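Local coordinates for protein soluble inorganic pyrophosphatase (Toxoplasma gondii, PDB 5WRT) that probably hydrolyses inorganic pyrophosphate to two phosphates with the help of magnesium ions, as a family I soluble pyrophosphatase, at residues V1-L5 with V17-K22; R58-E62 with I72-L76; D32-F36 with F47-V51. All coordinates share one frame; numbering follows the deposited sequence.

Interaction 1 (V1-L5 with V17-K22); sequences VYRRL and VLLSKK
R3 and L5 pair with S20 and L18 as the two antiparallel strands of a beta hairpin, their short axes 4.5 Å apart at closest approach and their directions 145° apart. Four backbone hydrogen bonds close the two hydrogen-bonded pairs. In the R3–S20 pair, R3 N reaches S20 O at 2.6 Å and S20 N returns a bond to R3 O. L5 and L18 exchange a second set, and between the two the non-hydrogen-bonded R4–L19 pair adds a CA-H...O contact from L19 CA to R3 O. Beyond the strand ends, a water bridges V1 O and K22 N.

The face bearing R3, L5, L18 and S20 has mixed chemistry. The R3 chain bends at chi2 (-139°) and chi3 (-19°), which folds its guanidinium back over S20, with OG lying off-centre above one face. The angle is poor for a hydrogen bond, so this is packing; S20 OG gives a weak bond to K21 O instead. L5 closes on S20 through CD2, while its CB meets L18 CB at 4.2 Å. On the opposite face R4 and L19 run side by side, R4 CG against L19 CD2 at 3.8 Å, and L19 continues inward onto V136. Y2 turns its ring toward V136 as well, with S20 O near the ring plane at its edge. K21 sends its amine to E25. K22, bent at chi2 and chi4, curls back until its NZ stands 3.5 Å from V1 CG1 and 3.6 Å from R3 CG.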
loop_
_atom_site.group_PDB
_atom_site.type_symbol
_atom_site.label_atom_id
_atom_site.label_comp_id
_atom_site.label_asym_id
_atom_site.label_seq_id
_atom_site.Cartn_x
_atom_site.Cartn_y
_atom_site.Cartn_z
ATOM N N VAL A 1 0.709 3.384 -33.313
ATOM C CA VAL A 1 -0.048 2.364 -32.594
ATOM C C VAL A 1 0.659 1.032 -32.815
ATOM O O VAL A 1 1.153 0.760 -33.907
ATOM C CB VAL A 1 -1.527 2.341 -33.042
ATOM C CG1 VAL A 1 -1.649 1.830 -34.475
ATOM C CG2 VAL A 1 -2.391 1.523 -32.067
ATOM N N TYR A 2 0.741 0.220 -31.765
ATOM C CA TYR A 2 1.438 -1.056 -31.810
ATOM C C TYR A 2 0.462 -2.185 -31.512
ATOM O O TYR A 2 -0.518 -2.001 -30.782
ATOM C CB TYR A 2 2.600 -1.082 -30.811
ATOM C CG TYR A 2 3.606 0.020 -31.047
ATOM C CD1 TYR A 2 4.546 -0.071 -32.065
ATOM C CD2 TYR A 2 3.589 1.171 -30.273
ATOM C CE1 TYR A 2 5.459 0.943 -32.285
ATOM C CE2 TYR A 2 4.493 2.190 -30.487
ATOM C CZ TYR A 2 5.425 2.072 -31.494
ATOM O OH TYR A 2 6.327 3.088 -31.707
ATOM N N ARG A 3 0.730 -3.355 -32.083
ATOM C CA ARG A 3 -0.159 -4.502 -31.957
ATOM C C ARG A 3 0.366 -5.447 -30.884
ATOM O O ARG A 3 1.554 -5.783 -30.869
ATOM C CB ARG A 3 -0.299 -5.235 -33.292
ATOM C CG ARG A 3 -1.388 -4.670 -34.193
ATOM C CD ARG A 3 -2.179 -5.774 -34.880
ATOM N NE ARG A 3 -1.462 -7.048 -34.888
ATOM C CZ ARG A 3 -0.620 -7.428 -35.845
ATOM N NH1 ARG A 3 -0.378 -6.630 -36.877
ATOM N NH2 ARG A 3 -0.014 -8.605 -35.768
ATOM N N ARG A 4 -0.527 -5.868 -29.992
ATOM C CA ARG A 4 -0.202 -6.821 -28.938
ATOM C C ARG A 4 -0.528 -8.237 -29.397
ATOM O O ARG A 4 -1.669 -8.532 -29.769
ATOM C CB ARG A 4 -0.959 -6.470 -27.658
ATOM C CG ARG A 4 -0.555 -5.128 -27.068
ATOM C CD ARG A 4 -1.284 -4.831 -25.770
ATOM N NE ARG A 4 -2.715 -5.082 -25.883
ATOM C CZ ARG A 4 -3.593 -4.160 -26.269
ATOM N NH1 ARG A 4 -3.175 -2.938 -26.577
ATOM N NH2 ARG A 4 -4.884 -4.454 -26.354
ATOM N N LEU A 5 0.480 -9.106 -29.377
ATOM C CA LEU A 5 0.315 -10.528 -29.666
ATOM C C LEU A 5 0.333 -11.276 -28.339
ATOM O O LEU A 5 1.391 -11.467 -27.733
ATOM C CB LEU A 5 1.406 -11.021 -30.610
ATOM C CG LEU A 5 1.726 -10.111 -31.798
ATOM C CD1 LEU A 5 2.868 -10.688 -32.619
ATOM C CD2 LEU A 5 0.490 -9.891 -32.667
ATOM N N VAL A 17 3.300 -11.606 -23.725
ATOM C CA VAL A 17 2.788 -10.545 -24.584
ATOM C C VAL A 17 3.932 -10.032 -25.445
ATOM O O VAL A 17 4.958 -9.578 -24.921
ATOM C CB VAL A 17 2.161 -9.400 -23.773
ATOM C CG1 VAL A 17 1.665 -8.306 -24.703
ATOM C CG2 VAL A 17 1.027 -9.923 -22.904
ATOM N N LEU A 18 3.753 -10.105 -26.759
ATOM C CA LEU A 18 4.717 -9.621 -27.731
ATOM C C LEU A 18 4.122 -8.444 -28.491
ATOM O O LEU A 18 2.900 -8.315 -28.610
ATOM C CB LEU A 18 5.123 -10.727 -28.708
ATOM C CG LEU A 18 5.947 -11.870 -28.113
ATOM C CD1 LEU A 18 5.613 -13.189 -28.790
ATOM C CD2 LEU A 18 7.433 -11.567 -28.231
ATOM N N LEU A 19 4.994 -7.582 -29.001
ATOM C CA LEU A 19 4.581 -6.379 -29.706
ATOM C C LEU A 19 4.975 -6.468 -31.172
ATOM O O LEU A 19 6.035 -7.004 -31.512
ATOM C CB LEU A 19 5.202 -5.131 -29.077
ATOM C CG LEU A 19 4.648 -4.717 -27.714
ATOM C CD1 LEU A 19 5.054 -3.294 -27.405
ATOM C CD2 LEU A 19 3.136 -4.860 -27.685
ATOM N N SER A 20 4.108 -5.946 -32.036
ATOM C CA SER A 20 4.384 -5.869 -33.461
ATOM C C SER A 20 3.840 -4.555 -33.997
ATOM O O SER A 20 2.912 -3.973 -33.429
ATOM C CB SER A 20 3.758 -7.042 -34.227
ATOM O OG SER A 20 2.347 -7.040 -34.095
ATOM N N LYS A 21 4.436 -4.081 -35.090
ATOM C CA LYS A 21 3.860 -2.970 -35.835
ATOM C C LYS A 21 2.537 -3.397 -36.462
ATOM O O LYS A 21 2.074 -4.533 -36.311
ATOM C CB LYS A 21 4.817 -2.476 -36.919
ATOM C CG LYS A 21 6.083 -1.804 -36.425
ATOM C CD LYS A 21 7.143 -1.854 -37.514
ATOM C CE LYS A 21 8.380 -1.044 -37.156
ATOM N NZ LYS A 21 9.362 -1.011 -38.278
ATOM N N LYS A 22 1.919 -2.477 -37.199
ATOM C CA LYS A 22 0.718 -2.840 -37.935
ATOM C C LYS A 22 1.048 -3.485 -39.265
ATOM O O LYS A 22 0.142 -3.957 -39.957
ATOM C CB LYS A 22 -0.162 -1.606 -38.161
ATOM C CG LYS A 22 -0.995 -1.200 -36.963
ATOM C CD LYS A 22 -2.335 -1.931 -36.931
ATOM C CE LYS A 22 -3.301 -1.244 -35.971
ATOM N NZ LYS A 22 -2.912 -1.388 -34.537
HETATM O O HOH W 1 3.025 0.199 -35.727
#

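Interaction 2 (R58-E62 with I72-L76); sequences RRKME and IMQDL
The M61 side chain crosses that of Q74, its chain bent at chi2 (-64°) and chi3 (-63°): SD lies 3.6 Å from Q74 CB, and CE comes against the M73–Q74 peptide. M61 CB also packs on I72 CG2. Q74 is instead extended, CG anti to the backbone N, and its amide crosses the R59 chain obliquely, the guanidinium and amide planes 76° apart. R59 CD touches Q74 OE1 at 3.4 Å. Q74 NE2 is held chiefly by R83 O, and a water accepts from both NE2 and R59 NE.

K60 and D75 run alongside each other and end in a weak salt bridge, NZ to OD2 at 3.5 Å; the stronger salt bridge of OD2 is to R83. The D75 and E62 side chains also lie side by side, and a water lies between E62 OE1 and D75 OD1 and links them.

Along the backbone, D75 N bonds to K60 O at 2.7 Å, and E62 and M73 exchange two backbone bonds. K60 centres an inverse gamma turn, M61 N to R59 O, which interrupts strand 57-63. The arrangement is an antiparallel beta hairpin of strands 57-63 and 72-74 beside the magnesium site, with the E62 side chain about 5 Å from a bound magnesium ion.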
loop_
_atom_site.group_PDB
_atom_site.type_symbol
_atom_site.label_atom_id
_atom_site.label_comp_id
_atom_site.label_asym_id
_atom_site.label_seq_id
_atom_site.Cartn_x
_atom_site.Cartn_y
_atom_site.Cartn_z
ATOM N N ARG A 58 -1.570 -7.340 -9.392
ATOM C CA ARG A 58 -0.417 -7.570 -8.533
ATOM C C ARG A 58 0.575 -8.592 -9.076
ATOM O O ARG A 58 1.579 -8.854 -8.407
ATOM C CB ARG A 58 -0.854 -7.965 -7.111
ATOM C CG ARG A 58 -1.533 -9.302 -6.953
ATOM C CD ARG A 58 -1.591 -9.641 -5.472
ATOM N NE ARG A 58 -2.341 -10.860 -5.196
ATOM C CZ ARG A 58 -3.419 -10.910 -4.419
ATOM N NH1 ARG A 58 -3.869 -9.805 -3.838
ATOM N NH2 ARG A 58 -4.041 -12.063 -4.218
ATOM N N ARG A 59 0.328 -9.191 -10.238
ATOM C CA ARG A 59 1.321 -10.081 -10.822
ATOM C C ARG A 59 2.503 -9.268 -11.335
ATOM O O ARG A 59 2.332 -8.238 -11.993
ATOM C CB ARG A 59 0.718 -10.895 -11.967
ATOM C CG ARG A 59 -0.355 -11.878 -11.550
ATOM C CD ARG A 59 -0.757 -12.768 -12.716
ATOM N NE ARG A 59 -1.695 -13.807 -12.303
ATOM C CZ ARG A 59 -3.015 -13.714 -12.419
ATOM N NH1 ARG A 59 -3.562 -12.624 -12.941
ATOM N NH2 ARG A 59 -3.790 -14.712 -12.012
ATOM N N LYS A 60 3.713 -9.743 -11.039
ATOM C CA LYS A 60 4.931 -9.015 -11.390
ATOM C C LYS A 60 5.273 -9.306 -12.848
ATOM O O LYS A 60 6.130 -10.130 -13.176
ATOM C CB LYS A 60 6.072 -9.394 -10.454
ATOM C CG LYS A 60 7.338 -8.575 -10.647
ATOM C CD LYS A 60 8.171 -8.548 -9.375
ATOM C CE LYS A 60 9.551 -7.962 -9.626
ATOM N NZ LYS A 60 10.552 -8.424 -8.626
ATOM N N MET A 61 4.579 -8.604 -13.742
ATOM C CA MET A 61 4.869 -8.690 -15.166
ATOM C C MET A 61 6.005 -7.739 -15.513
ATOM O O MET A 61 6.027 -6.589 -15.069
ATOM C CB MET A 61 3.625 -8.350 -15.986
ATOM C CG MET A 61 2.378 -9.108 -15.555
ATOM S SD MET A 61 2.501 -10.890 -15.798
ATOM C CE MET A 61 2.673 -10.981 -17.577
ATOM N N GLU A 62 6.941 -8.216 -16.330
ATOM C CA GLU A 62 8.091 -7.413 -16.719
ATOM C C GLU A 62 8.570 -7.837 -18.097
ATOM O O GLU A 62 8.395 -8.987 -18.504
ATOM C CB GLU A 62 9.260 -7.557 -15.730
ATOM C CG GLU A 62 9.028 -6.981 -14.348
ATOM C CD GLU A 62 10.164 -7.297 -13.392
ATOM O OE1 GLU A 62 10.962 -8.215 -13.686
ATOM O OE2 GLU A 62 10.257 -6.620 -12.348
ATOM N N ILE A 72 6.903 -9.428 -22.593
ATOM C CA ILE A 72 6.453 -9.214 -21.223
ATOM C C ILE A 72 5.901 -10.536 -20.712
ATOM O O ILE A 72 4.985 -11.112 -21.309
ATOM C CB ILE A 72 5.399 -8.100 -21.145
ATOM C CG1 ILE A 72 6.000 -6.767 -21.591
ATOM C CG2 ILE A 72 4.840 -7.982 -19.732
ATOM C CD1 ILE A 72 5.001 -5.639 -21.643
ATOM N N MET A 73 6.457 -11.014 -19.601
ATOM C CA MET A 73 6.033 -12.249 -18.961
ATOM C C MET A 73 6.060 -12.035 -17.458
ATOM O O MET A 73 6.574 -11.026 -16.967
ATOM C CB MET A 73 6.942 -13.428 -19.345
ATOM C CG MET A 73 7.209 -13.579 -20.834
ATOM S SD MET A 73 8.151 -15.064 -21.243
ATOM C CE MET A 73 7.002 -16.360 -20.784
ATOM N N GLN A 74 5.503 -12.990 -16.722
ATOM C CA GLN A 74 5.482 -12.890 -15.270
ATOM C C GLN A 74 6.830 -13.303 -14.694
ATOM O O GLN A 74 7.426 -14.299 -15.113
ATOM C CB GLN A 74 4.367 -13.754 -14.683
ATOM C CG GLN A 74 4.153 -13.538 -13.194
ATOM C CD GLN A 74 2.812 -14.055 -12.718
ATOM O OE1 GLN A 74 2.007 -14.545 -13.509
ATOM N NE2 GLN A 74 2.561 -13.939 -11.418
ATOM N N ASP A 75 7.315 -12.514 -13.737
ATOM C CA ASP A 75 8.582 -12.812 -13.085
ATOM C C ASP A 75 8.494 -14.129 -12.320
ATOM O O ASP A 75 7.429 -14.528 -11.841
ATOM C CB ASP A 75 8.967 -11.672 -12.142
ATOM C CG ASP A 75 10.405 -11.763 -11.667
ATOM O OD1 ASP A 75 11.262 -12.235 -12.444
ATOM O OD2 ASP A 75 10.678 -11.356 -10.519
ATOM N N LEU A 76 9.633 -14.807 -12.208
ATOM C CA LEU A 76 9.733 -16.079 -11.505
ATOM C C LEU A 76 10.585 -15.936 -10.253
ATOM O O LEU A 76 11.567 -15.186 -10.237
ATOM C CB LEU A 76 10.322 -17.166 -12.410
ATOM C CG LEU A 76 9.612 -17.426 -13.739
ATOM C CD1 LEU A 76 10.317 -18.528 -14.520
ATOM C CD2 LEU A 76 8.153 -17.783 -13.504
HETATM O O HOH W 2 0.036 -15.290 -10.357
HETATM O O HOH W 3 11.387 -10.792 -14.541
#

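Interaction 3 (D32-F36 with F47-V51); sequences DIPLF and FNMVV
With CG anti to the carbonyl carbon in both F36 and F47 (chi1 -55° in each), the two side chains run alongside each other, pointing the same way. L35 places its CG anti to the backbone N instead, chi1 174°, which brings the isobutyl group in beside the same F47 ring. F36 CE1 meets F47 CE2 at 3.4 Å; the ring centroids are 5.3 Å apart and the planes are inclined by 46°, an oblique aromatic pair. L35 CD1 approaches the edge of the F47 ring near its plane, 4.1 Å from CD2, and L35 CG sits over the centre of one face of the F36 ring. Helix 214-232 covers this cluster, V221 touching L35 and F47, and Y222 touching F36.

The contact lays the loop 32-36 against the start of strand 47-53, a member of the central curled sheet that forms the beta-barrel core of family I pyrophosphatases. The chains run roughly antiparallel, yet the loop forms no regular strand. Its one strong bond to the strand runs from N48 N to L35 O at 2.8 Å, and F47 CA adds a CA-H...O contact to the same oxygen. The N48 side chain points at the loop and gives P34 O a weak bond through ND2, 3.3 Å long. The I33 side chain crosses that of N48 at about a right angle, CG2 lying 4.0 Å from ND2. Farther along the strand I33 CD1 reaches V50 CG2, and P97 touches both residues.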
loop_
_atom_site.group_PDB
_atom_site.type_symbol
_atom_site.label_atom_id
_atom_site.label_comp_id
_atom_site.label_asym_id
_atom_site.label_seq_id
_atom_site.Cartn_x
_atom_site.Cartn_y
_atom_site.Cartn_z
ATOM N N ASP A 32 13.041 -1.252 -29.804
ATOM C CA ASP A 32 12.608 -0.717 -31.087
ATOM C C ASP A 32 11.474 0.292 -30.993
ATOM O O ASP A 32 11.120 0.887 -32.013
ATOM C CB ASP A 32 12.175 -1.861 -32.009
ATOM C CG ASP A 32 13.103 -3.061 -31.945
ATOM O OD1 ASP A 32 14.336 -2.901 -32.056
ATOM O OD2 ASP A 32 12.579 -4.186 -31.750
ATOM N N ILE A 33 10.910 0.514 -29.811
ATOM C CA ILE A 33 9.916 1.577 -29.628
ATOM C C ILE A 33 10.635 2.881 -29.317
ATOM O O ILE A 33 11.466 2.920 -28.399
ATOM C CB ILE A 33 8.903 1.216 -28.535
ATOM C CG1 ILE A 33 8.038 0.046 -28.998
ATOM C CG2 ILE A 33 8.028 2.416 -28.194
ATOM C CD1 ILE A 33 6.870 -0.237 -28.102
ATOM N N PRO A 34 10.362 3.960 -30.048
ATOM C CA PRO A 34 11.022 5.232 -29.746
ATOM C C PRO A 34 10.587 5.764 -28.391
ATOM O O PRO A 34 9.421 5.651 -28.004
ATOM C CB PRO A 34 10.565 6.150 -30.886
ATOM C CG PRO A 34 9.277 5.559 -31.347
ATOM C CD PRO A 34 9.432 4.073 -31.186
ATOM N N LEU A 35 11.548 6.327 -27.656
ATOM C CA LEU A 35 11.226 6.928 -26.368
ATOM C C LEU A 35 10.325 8.147 -26.539
ATOM O O LEU A 35 9.411 8.366 -25.736
ATOM C CB LEU A 35 12.508 7.308 -25.628
ATOM C CG LEU A 35 12.313 8.084 -24.324
ATOM C CD1 LEU A 35 11.462 7.287 -23.347
ATOM C CD2 LEU A 35 13.652 8.446 -23.705
ATOM N N PHE A 36 10.560 8.941 -27.583
ATOM C CA PHE A 36 9.752 10.121 -27.876
ATOM C C PHE A 36 8.848 9.842 -29.068
ATOM O O PHE A 36 9.320 9.837 -30.216
ATOM C CB PHE A 36 10.636 11.341 -28.149
ATOM C CG PHE A 36 11.606 11.651 -27.046
ATOM C CD1 PHE A 36 11.178 12.280 -25.889
ATOM C CD2 PHE A 36 12.948 11.329 -27.171
ATOM C CE1 PHE A 36 12.068 12.573 -24.873
ATOM C CE2 PHE A 36 13.841 11.620 -26.158
ATOM C CZ PHE A 36 13.400 12.243 -25.008
ATOM N N PHE A 47 6.545 11.141 -23.672
ATOM C CA PHE A 47 7.384 9.955 -23.616
ATOM C C PHE A 47 6.480 8.748 -23.796
ATOM O O PHE A 47 5.343 8.742 -23.315
ATOM C CB PHE A 47 8.130 9.820 -22.280
ATOM C CG PHE A 47 8.962 11.015 -21.905
ATOM C CD1 PHE A 47 8.371 12.159 -21.398
ATOM C CD2 PHE A 47 10.342 10.979 -22.034
ATOM C CE1 PHE A 47 9.138 13.251 -21.040
ATOM C CE2 PHE A 47 11.113 12.067 -21.679
ATOM C CZ PHE A 47 10.511 13.204 -21.180
ATOM N N ASN A 48 6.976 7.724 -24.478
ATOM C CA ASN A 48 6.217 6.488 -24.579
ATOM C C ASN A 48 6.439 5.641 -23.336
ATOM O O ASN A 48 7.549 5.570 -22.801
ATOM C CB ASN A 48 6.594 5.708 -25.839
ATOM C CG ASN A 48 5.627 5.954 -26.984
ATOM O OD1 ASN A 48 4.436 6.187 -26.768
ATOM N ND2 ASN A 48 6.132 5.887 -28.208
ATOM N N MET A 49 5.366 5.016 -22.867
ATOM C CA MET A 49 5.408 4.135 -21.711
ATOM C C MET A 49 4.953 2.749 -22.133
ATOM O O MET A 49 3.885 2.601 -22.737
ATOM C CB MET A 49 4.517 4.665 -20.584
ATOM C CG MET A 49 4.106 3.605 -19.570
ATOM S SD MET A 49 2.948 4.238 -18.340
ATOM C CE MET A 49 2.928 2.888 -17.160
ATOM N N VAL A 50 5.766 1.745 -21.828
ATOM C CA VAL A 50 5.385 0.353 -22.031
ATOM C C VAL A 50 4.735 -0.120 -20.737
ATOM O O VAL A 50 5.394 -0.220 -19.699
ATOM C CB VAL A 50 6.590 -0.518 -22.407
ATOM C CG1 VAL A 50 6.189 -1.988 -22.459
ATOM C CG2 VAL A 50 7.172 -0.073 -23.741
ATOM N N VAL A 51 3.438 -0.402 -20.797
ATOM C CA VAL A 51 2.695 -0.823 -19.615
ATOM C C VAL A 51 3.008 -2.289 -19.349
ATOM O O VAL A 51 2.740 -3.153 -20.190
ATOM C CB VAL A 51 1.188 -0.603 -19.802
ATOM C CG1 VAL A 51 0.426 -1.059 -18.566
ATOM C CG2 VAL A 51 0.902 0.859 -20.110
#

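Interactions 1 and 2 are partly buried hairpins held chiefly by paired backbone bonds; interaction 3 is a buried loop-on-strand contact that relies on aromatic and aliphatic packing, with one strong backbone bond. The two hairpins meet through a probable hydrogen bond from V17 N to I72 O, 3.0 Å long. Interaction 1 meets interaction 3 where L19 CD1 packs on I33 CD1 and Y2 lies against P34, while I72 of interaction 2 touches V50 and V51 on the core strand of interaction 3. Charged side chains mark both hairpins, whereas the side chains that touch in interaction 3 are apolar apart from the amide of N48.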